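PDB 1WYZ: putative S-adenosylmethionine-dependent methyltransferase, which probably transfers a methyl group from S-adenosylmethionine to a substrate that is not established. Local coordinates for residues A[189-201]-A[225-234]. Numbering follows the deposited sequence.
Sequences CRPQTKLCIAANI and KIPCIFLLYK
K194 to A199 and C228 to Y233 are neighbouring antiparallel strands in the mixed sheet of the C-terminal half of the chain. Strand 228-233, the last strand of the chain, lies between 194-199 and 168-173, and strand 207-212 flanks 194-199 on its other edge.

Six backbone hydrogen bonds join the strands. They form three reciprocal, hydrogen-bonded pairs: K194 with Y233, C196 with L231, and A198 with I229. The bond from C196 N to L231 O is 2.7 Å long. L195 with L232, I197 with F230 and A199 with C228 are the non-hydrogen-bonded pairs. CA-H...O contacts add to the seam, as from L232 CA to K194 O at 3.2 Å.

The apolar contacts fall on both faces. L195, I197, F230 and L232 share one face. There L195 CD1 meets L232 CD2 at 3.9 Å. F230 turns CG back beside its backbone N (chi1 -63°), which sets the ring alongside I197. M181 of helix 178-188 also touches F230. The other face carries C196, A198, I229 and L231, and helix 123-131 packs there against C196, A198 and I229. C196 and L231 meet CB to CB at 3.9 Å. I201, just beyond strand 194-199, brings CD1 to within 3.4 Å of I229 CD1, the two side chains roughly perpendicular.

I197 CG1 approaches the rim of the F230 ring, close to the ring plane, 3.6 Å from F230 CE1.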
loop_
_atom_site.group_PDB
_atom_site.type_symbol
_atom_site.label_atom_id
_atom_site.label_comp_id
_atom_site.label_asym_id
_atom_site.label_seq_id
_atom_site.Cartn_x
_atom_site.Cartn_y
_atom_site.Cartn_z
ATOM N N CYS A 189 -6.199 -0.792 -25.658
ATOM C CA CYS A 189 -7.276 -0.419 -24.749
ATOM C C CYS A 189 -8.347 0.448 -25.383
ATOM O O CYS A 189 -8.116 1.078 -26.419
ATOM C CB CYS A 189 -6.701 0.270 -23.513
ATOM S SG CYS A 189 -5.752 -0.873 -22.447
ATOM N N ARG A 190 -9.525 0.465 -24.755
ATOM C CA ARG A 190 -10.657 1.241 -25.248
ATOM C C ARG A 190 -10.381 2.722 -25.138
ATOM O O ARG A 190 -9.601 3.157 -24.297
ATOM C CB ARG A 190 -11.929 0.958 -24.441
ATOM C CG ARG A 190 -12.445 -0.464 -24.457
ATOM C CD ARG A 190 -13.855 -0.475 -23.896
ATOM N NE ARG A 190 -14.239 -1.803 -23.438
ATOM C CZ ARG A 190 -13.611 -2.460 -22.466
ATOM N NH1 ARG A 190 -12.572 -1.898 -21.861
ATOM N NH2 ARG A 190 -14.016 -3.671 -22.099
ATOM N N PRO A 191 -11.035 3.527 -25.980
ATOM C CA PRO A 191 -10.812 4.974 -25.915
ATOM C C PRO A 191 -11.331 5.651 -24.634
ATOM O O PRO A 191 -10.767 6.659 -24.187
ATOM C CB PRO A 191 -11.487 5.490 -27.194
ATOM C CG PRO A 191 -12.527 4.459 -27.486
ATOM C CD PRO A 191 -11.842 3.162 -27.153
ATOM N N GLN A 192 -12.377 5.092 -24.027
ATOM C CA GLN A 192 -12.930 5.692 -22.812
ATOM C C GLN A 192 -12.331 5.188 -21.501
ATOM O O GLN A 192 -12.518 5.803 -20.446
ATOM C CB GLN A 192 -14.454 5.541 -22.795
ATOM C CG GLN A 192 -15.158 6.418 -23.842
ATOM C CD GLN A 192 -14.820 7.900 -23.688
ATOM O OE1 GLN A 192 -15.262 8.740 -24.478
ATOM N NE2 GLN A 192 -14.035 8.226 -22.666
ATOM N N THR A 193 -11.610 4.071 -21.559
ATOM C CA THR A 193 -10.975 3.533 -20.365
ATOM C C THR A 193 -10.023 4.632 -19.889
ATOM O O THR A 193 -9.491 5.390 -20.711
ATOM C CB THR A 193 -10.157 2.260 -20.693
ATOM O OG1 THR A 193 -11.030 1.230 -21.181
ATOM C CG2 THR A 193 -9.429 1.759 -19.460
ATOM N N LYS A 194 -9.827 4.741 -18.573
ATOM C CA LYS A 194 -8.923 5.753 -18.017
ATOM C C LYS A 194 -7.575 5.153 -17.685
ATOM O O LYS A 194 -7.486 4.030 -17.168
ATOM C CB LYS A 194 -9.501 6.394 -16.745
ATOM C CG LYS A 194 -10.627 7.395 -16.995
ATOM C CD LYS A 194 -10.915 8.269 -15.767
ATOM C CE LYS A 194 -11.895 9.383 -16.113
ATOM N NZ LYS A 194 -11.995 10.429 -15.050
ATOM N N LEU A 195 -6.530 5.919 -17.974
ATOM C CA LEU A 195 -5.166 5.505 -17.704
ATOM C C LEU A 195 -4.450 6.569 -16.877
ATOM O O LEU A 195 -4.432 7.736 -17.259
ATOM C CB LEU A 195 -4.409 5.302 -19.017
ATOM C CG LEU A 195 -2.891 5.342 -18.825
ATOM C CD1 LEU A 195 -2.486 4.192 -17.930
ATOM C CD2 LEU A 195 -2.169 5.250 -20.156
ATOM N N CYS A 196 -3.862 6.168 -15.748
ATOM C CA CYS A 196 -3.122 7.095 -14.902
ATOM C C CYS A 196 -1.631 6.766 -14.968
ATOM O O CYS A 196 -1.225 5.630 -14.715
ATOM C CB CYS A 196 -3.595 6.998 -13.449
ATOM S SG CYS A 196 -2.597 7.973 -12.250
ATOM N N ILE A 197 -0.819 7.757 -15.312
ATOM C CA ILE A 197 0.615 7.565 -15.377
ATOM C C ILE A 197 1.186 8.200 -14.128
ATOM O O ILE A 197 0.891 9.353 -13.833
ATOM C CB ILE A 197 1.214 8.249 -16.624
ATOM C CG1 ILE A 197 0.834 7.457 -17.880
ATOM C CG2 ILE A 197 2.730 8.380 -16.474
ATOM C CD1 ILE A 197 1.078 8.186 -19.198
ATOM N N ALA A 198 1.993 7.454 -13.385
ATOM C CA ALA A 198 2.590 7.986 -12.163
ATOM C C ALA A 198 4.102 7.759 -12.158
ATOM O O ALA A 198 4.577 6.659 -11.849
ATOM C CB ALA A 198 1.953 7.336 -10.954
ATOM N N ALA A 199 4.848 8.807 -12.499
ATOM C CA ALA A 199 6.304 8.752 -12.563
ATOM C C ALA A 199 6.980 9.571 -11.451
ATOM O O ALA A 199 6.481 10.619 -11.051
ATOM C CB ALA A 199 6.752 9.244 -13.927
ATOM N N ASN A 200 8.124 9.090 -10.971
ATOM C CA ASN A 200 8.873 9.748 -9.903
ATOM C C ASN A 200 8.040 10.077 -8.686
ATOM O O ASN A 200 8.113 11.190 -8.168
ATOM C CB ASN A 200 9.521 11.035 -10.388
ATOM C CG ASN A 200 10.752 10.782 -11.215
ATOM O OD1 ASN A 200 11.578 9.927 -10.876
ATOM N ND2 ASN A 200 10.899 11.533 -12.299
ATOM N N ILE A 201 7.259 9.109 -8.220
ATOM C CA ILE A 201 6.412 9.320 -7.053
ATOM C C ILE A 201 7.293 9.658 -5.841
ATOM O O ILE A 201 8.268 8.956 -5.545
ATOM C CB ILE A 201 5.535 8.051 -6.782
ATOM C CG1 ILE A 201 4.725 7.714 -8.041
ATOM C CG2 ILE A 201 4.597 8.294 -5.609
ATOM C CD1 ILE A 201 4.111 6.315 -8.057
ATOM N N LYS A 225 14.737 6.918 -20.180
ATOM C CA LYS A 225 13.840 7.714 -19.360
ATOM C C LYS A 225 14.033 7.368 -17.878
ATOM O O LYS A 225 15.165 7.276 -17.404
ATOM C CB LYS A 225 12.393 7.460 -19.791
ATOM C CG LYS A 225 11.396 8.466 -19.260
ATOM C CD LYS A 225 9.987 7.979 -19.492
ATOM C CE LYS A 225 9.037 8.597 -18.493
ATOM N NZ LYS A 225 7.984 7.619 -18.117
ATOM N N ILE A 226 12.928 7.168 -17.160
ATOM C CA ILE A 226 12.946 6.839 -15.729
ATOM C C ILE A 226 11.596 6.228 -15.304
ATOM O O ILE A 226 10.542 6.688 -15.745
ATOM C CB ILE A 226 13.252 8.102 -14.890
ATOM C CG1 ILE A 226 14.771 8.298 -14.789
ATOM C CG2 ILE A 226 12.603 8.000 -13.517
ATOM C CD1 ILE A 226 15.587 7.184 -14.082
ATOM N N PRO A 227 11.618 5.218 -14.404
ATOM C CA PRO A 227 10.475 4.459 -13.858
ATOM C C PRO A 227 9.187 5.118 -13.350
ATOM O O PRO A 227 9.201 6.204 -12.770
ATOM C CB PRO A 227 11.124 3.586 -12.786
ATOM C CG PRO A 227 12.235 4.425 -12.307
ATOM C CD PRO A 227 12.826 4.934 -13.606
ATOM N N CYS A 228 8.076 4.409 -13.564
ATOM C CA CYS A 228 6.737 4.855 -13.160
ATOM C C CYS A 228 5.755 3.678 -13.064
ATOM O O CYS A 228 6.097 2.551 -13.404
ATOM C CB CYS A 228 6.196 5.870 -14.167
ATOM S SG CYS A 228 6.018 5.221 -15.832
ATOM N N ILE A 229 4.535 3.946 -12.602
ATOM C CA ILE A 229 3.510 2.905 -12.471
ATOM C C ILE A 229 2.310 3.271 -13.329
ATOM O O ILE A 229 2.081 4.452 -13.592
ATOM C CB ILE A 229 2.985 2.767 -11.020
ATOM C CG1 ILE A 229 4.118 2.392 -10.070
ATOM C CG2 ILE A 229 1.879 1.723 -10.965
ATOM C CD1 ILE A 229 5.069 3.533 -9.726
ATOM N N PHE A 230 1.531 2.274 -13.742
ATOM C CA PHE A 230 0.356 2.540 -14.559
ATOM C C PHE A 230 -0.928 2.020 -13.917
ATOM O O PHE A 230 -0.951 0.936 -13.330
ATOM C CB PHE A 230 0.527 1.924 -15.947
ATOM C CG PHE A 230 1.665 2.513 -16.734
ATOM C CD1 PHE A 230 1.662 3.860 -17.084
ATOM C CD2 PHE A 230 2.755 1.724 -17.116
ATOM C CE1 PHE A 230 2.729 4.422 -17.800
ATOM C CE2 PHE A 230 3.835 2.275 -17.836
ATOM C CZ PHE A 230 3.814 3.624 -18.175
ATOM N N LEU A 231 -2.000 2.799 -14.027
ATOM C CA LEU A 231 -3.288 2.402 -13.468
ATOM C C LEU A 231 -4.415 2.544 -14.484
ATOM O O LEU A 231 -4.583 3.599 -15.084
ATOM C CB LEU A 231 -3.634 3.239 -12.238
ATOM C CG LEU A 231 -2.667 3.235 -11.057
ATOM C CD1 LEU A 231 -1.472 4.135 -11.389
ATOM C CD2 LEU A 231 -3.385 3.732 -9.787
ATOM N N LEU A 232 -5.189 1.477 -14.658
ATOM C CA LEU A 232 -6.321 1.458 -15.582
ATOM C C LEU A 232 -7.645 1.404 -14.816
ATOM O O LEU A 232 -7.832 0.538 -13.959
ATOM C CB LEU A 232 -6.249 0.223 -16.499
ATOM C CG LEU A 232 -5.053 -0.030 -17.415
ATOM C CD1 LEU A 232 -5.324 -1.265 -18.248
ATOM C CD2 LEU A 232 -4.839 1.170 -18.324
ATOM N N TYR A 233 -8.562 2.317 -15.125
ATOM C CA TYR A 233 -9.870 2.321 -14.473
ATOM C C TYR A 233 -10.932 2.806 -15.456
ATOM O O TYR A 233 -10.589 3.151 -16.581
ATOM C CB TYR A 233 -9.853 3.152 -13.195
ATOM C CG TYR A 233 -10.982 2.774 -12.269
ATOM C CD1 TYR A 233 -11.224 1.438 -11.947
ATOM C CD2 TYR A 233 -11.850 3.741 -11.768
ATOM C CE1 TYR A 233 -12.320 1.071 -11.153
ATOM C CE2 TYR A 233 -12.939 3.396 -10.979
ATOM C CZ TYR A 233 -13.176 2.063 -10.672
ATOM O OH TYR A 233 -14.272 1.731 -9.904
ATOM N N LYS A 234 -12.200 2.856 -15.037
ATOM C CA LYS A 234 -13.306 3.188 -15.950
ATOM C C LYS A 234 -13.730 4.567 -16.471
ATOM O O LYS A 234 -13.831 4.733 -17.694
ATOM C CB LYS A 234 -14.573 2.465 -15.487
ATOM C CG LYS A 234 -14.841 2.488 -14.010
ATOM C CD LYS A 234 -16.124 1.717 -13.742
ATOM C CE LYS A 234 -16.458 1.640 -12.265
ATOM N NZ LYS A 234 -17.815 1.055 -12.073
#